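Local coordinates for protein glycoside hydrolase family 5 (Aspergillus oryzae, PDB 6LA0) that hydrolyses beta-glycosidic bonds as a secreted family 5 rutinosidase and probably also releases glucose from the non-reducing ends of 1,3-beta-glucans, at residues I130-S135 and T185-N190. Numbering follows the deposited sequence.
Sequences IVDVHS and TIEPMN
V131 bonds twice to the neighbouring parallel strand: its N donates to T185 O (2.9 Å) and its O accepts from E187 N (2.9 Å). V133 N to E187 O (2.9 Å) is the last rung and almost straight, at 176°. V133 O, by contrast, is buried with no polar partner; M189 CA approaches it at 3.2 Å in a CH...O contact. On the face shared by I130, D132, T185 and E187, the carboxylates of D132 and E187 come close, OD1 to OE1 3.9 Å. R89 on the adjoining strand probably offsets this, salt-bridged to E187 OE1, bonded to N190 OD1 and weakly paired with D132 OD2. That OD2 accepts the N-H of H134 ND1 (2.7 Å) through its syn lone pair but sits tilted out of the imidazole plane. With CG anti to the backbone N (chi1 177°), N190 stacks its amide on the imidazole, 17° from parallel, ND2 3.0 Å from H134 CE1. Over that face ND2 bonds neither ring nitrogen; it donates to a water that donates to H134 O and N190 O, a bridge a second water repeats. The strands are TIM-barrel neighbours, and N190's position is consistent with the asparagine preceding the acid/base glutamate in clan GH-A enzymes.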
loop_
_atom_site.group_PDB
_atom_site.type_symbol
_atom_site.label_atom_id
_atom_site.label_comp_id
_atom_site.label_asym_id
_atom_site.label_seq_id
_atom_site.Cartn_x
_atom_site.Cartn_y
_atom_site.Cartn_z
ATOM N N ILE A 130 -8.603 -2.574 -2.959
ATOM C CA ILE A 130 -7.310 -3.125 -3.359
ATOM C C ILE A 130 -6.792 -3.947 -2.179
ATOM O O ILE A 130 -6.485 -3.399 -1.112
ATOM C CB ILE A 130 -6.312 -2.018 -3.747
ATOM C CG1 ILE A 130 -6.721 -1.307 -5.041
ATOM C CG2 ILE A 130 -4.903 -2.582 -3.946
ATOM C CD1 ILE A 130 -6.035 0.047 -5.234
ATOM N N VAL A 131 -6.713 -5.265 -2.346
ATOM C CA VAL A 131 -6.174 -6.131 -1.307
ATOM C C VAL A 131 -4.680 -6.258 -1.590
ATOM O O VAL A 131 -4.281 -6.798 -2.626
ATOM C CB VAL A 131 -6.878 -7.493 -1.284
ATOM C CG1 VAL A 131 -6.307 -8.368 -0.183
ATOM C CG2 VAL A 131 -8.376 -7.316 -1.084
ATOM N N ASP A 132 -3.852 -5.721 -0.691
ATOM C CA ASP A 132 -2.415 -5.609 -0.918
ATOM C C ASP A 132 -1.698 -6.629 -0.036
ATOM O O ASP A 132 -1.905 -6.655 1.177
ATOM C CB ASP A 132 -1.953 -4.166 -0.653
ATOM C CG ASP A 132 -0.482 -4.056 -0.269
ATOM O OD1 ASP A 132 0.377 -4.635 -0.950
ATOM O OD2 ASP A 132 -0.173 -3.363 0.721
ATOM N N VAL A 133 -0.898 -7.501 -0.647
ATOM C CA VAL A 133 -0.054 -8.423 0.106
ATOM C C VAL A 133 1.298 -7.738 0.245
ATOM O O VAL A 133 2.124 -7.766 -0.671
ATOM C CB VAL A 133 0.067 -9.798 -0.555
ATOM C CG1 VAL A 133 0.809 -10.751 0.390
ATOM C CG2 VAL A 133 -1.322 -10.365 -0.938
ATOM N N HIS A 134 1.499 -7.104 1.405
ATOM C CA HIS A 134 2.625 -6.219 1.644
ATOM C C HIS A 134 3.928 -7.000 1.784
ATOM O O HIS A 134 4.971 -6.566 1.283
ATOM C CB HIS A 134 2.345 -5.405 2.920
ATOM C CG HIS A 134 2.729 -3.955 2.855
ATOM N ND1 HIS A 134 2.283 -3.099 1.867
ATOM C CD2 HIS A 134 3.490 -3.203 3.687
ATOM C CE1 HIS A 134 2.765 -1.887 2.090
ATOM N NE2 HIS A 134 3.510 -1.927 3.181
ATOM N N SER A 135 3.887 -8.135 2.489
ATOM C CA SER A 135 5.033 -8.990 2.765
ATOM C C SER A 135 4.872 -10.356 2.098
ATOM O O SER A 135 3.758 -10.804 1.810
ATOM C CB SER A 135 5.230 -9.159 4.291
ATOM O OG SER A 135 3.982 -9.255 4.945
ATOM N N THR A 185 -9.425 -5.593 -6.418
ATOM C CA THR A 185 -8.196 -5.670 -7.193
ATOM C C THR A 185 -7.139 -6.359 -6.342
ATOM O O THR A 185 -6.961 -6.006 -5.170
ATOM C CB THR A 185 -7.741 -4.255 -7.603
ATOM O OG1 THR A 185 -8.604 -3.764 -8.631
ATOM C CG2 THR A 185 -6.294 -4.238 -8.091
ATOM N N ILE A 186 -6.439 -7.336 -6.916
ATOM C CA ILE A 186 -5.460 -8.123 -6.174
ATOM C C ILE A 186 -4.057 -7.580 -6.436
ATOM O O ILE A 186 -3.597 -7.544 -7.584
ATOM C CB ILE A 186 -5.563 -9.620 -6.518
ATOM C CG1 ILE A 186 -6.886 -10.182 -5.997
ATOM C CG2 ILE A 186 -4.381 -10.352 -5.929
ATOM C CD1 ILE A 186 -7.095 -11.679 -6.258
ATOM N N GLU A 187 -3.372 -7.162 -5.366
ATOM C CA GLU A 187 -1.999 -6.661 -5.451
ATOM C C GLU A 187 -1.054 -7.633 -4.750
ATOM O O GLU A 187 -0.954 -7.622 -3.509
ATOM C CB GLU A 187 -1.893 -5.250 -4.840
ATOM C CG GLU A 187 -0.483 -4.630 -4.911
ATOM C CD GLU A 187 -0.469 -3.118 -4.685
ATOM O OE1 GLU A 187 -1.268 -2.625 -3.862
ATOM O OE2 GLU A 187 0.346 -2.422 -5.335
ATOM N N PRO A 188 -0.331 -8.476 -5.489
ATOM C CA PRO A 188 0.367 -9.626 -4.891
ATOM C C PRO A 188 1.740 -9.341 -4.296
ATOM O O PRO A 188 2.367 -10.277 -3.798
ATOM C CB PRO A 188 0.477 -10.583 -6.086
ATOM C CG PRO A 188 0.648 -9.640 -7.272
ATOM C CD PRO A 188 -0.250 -8.475 -6.964
ATOM N N MET A 189 2.223 -8.093 -4.307
ATOM C CA MET A 189 3.466 -7.751 -3.615
ATOM C C MET A 189 3.538 -6.235 -3.477
ATOM O O MET A 189 2.717 -5.506 -4.030
ATOM C CB MET A 189 4.693 -8.291 -4.360
ATOM C CG MET A 189 5.039 -7.503 -5.618
ATOM S SD MET A 189 5.965 -8.427 -6.859
ATOM C CE MET A 189 7.414 -8.956 -5.955
ATOM N N ASN A 190 4.554 -5.772 -2.750
ATOM C CA ASN A 190 4.728 -4.351 -2.468
ATOM C C ASN A 190 6.209 -4.049 -2.300
ATOM O O ASN A 190 6.887 -4.708 -1.505
ATOM C CB ASN A 190 3.965 -3.937 -1.204
ATOM C CG ASN A 190 4.192 -2.486 -0.838
ATOM O OD1 ASN A 190 3.611 -1.581 -1.444
ATOM N ND2 ASN A 190 5.059 -2.251 0.137
HETATM O O HOH W 1 6.722 -4.398 1.273
HETATM O O HOH W 2 6.561 -7.439 -0.780
#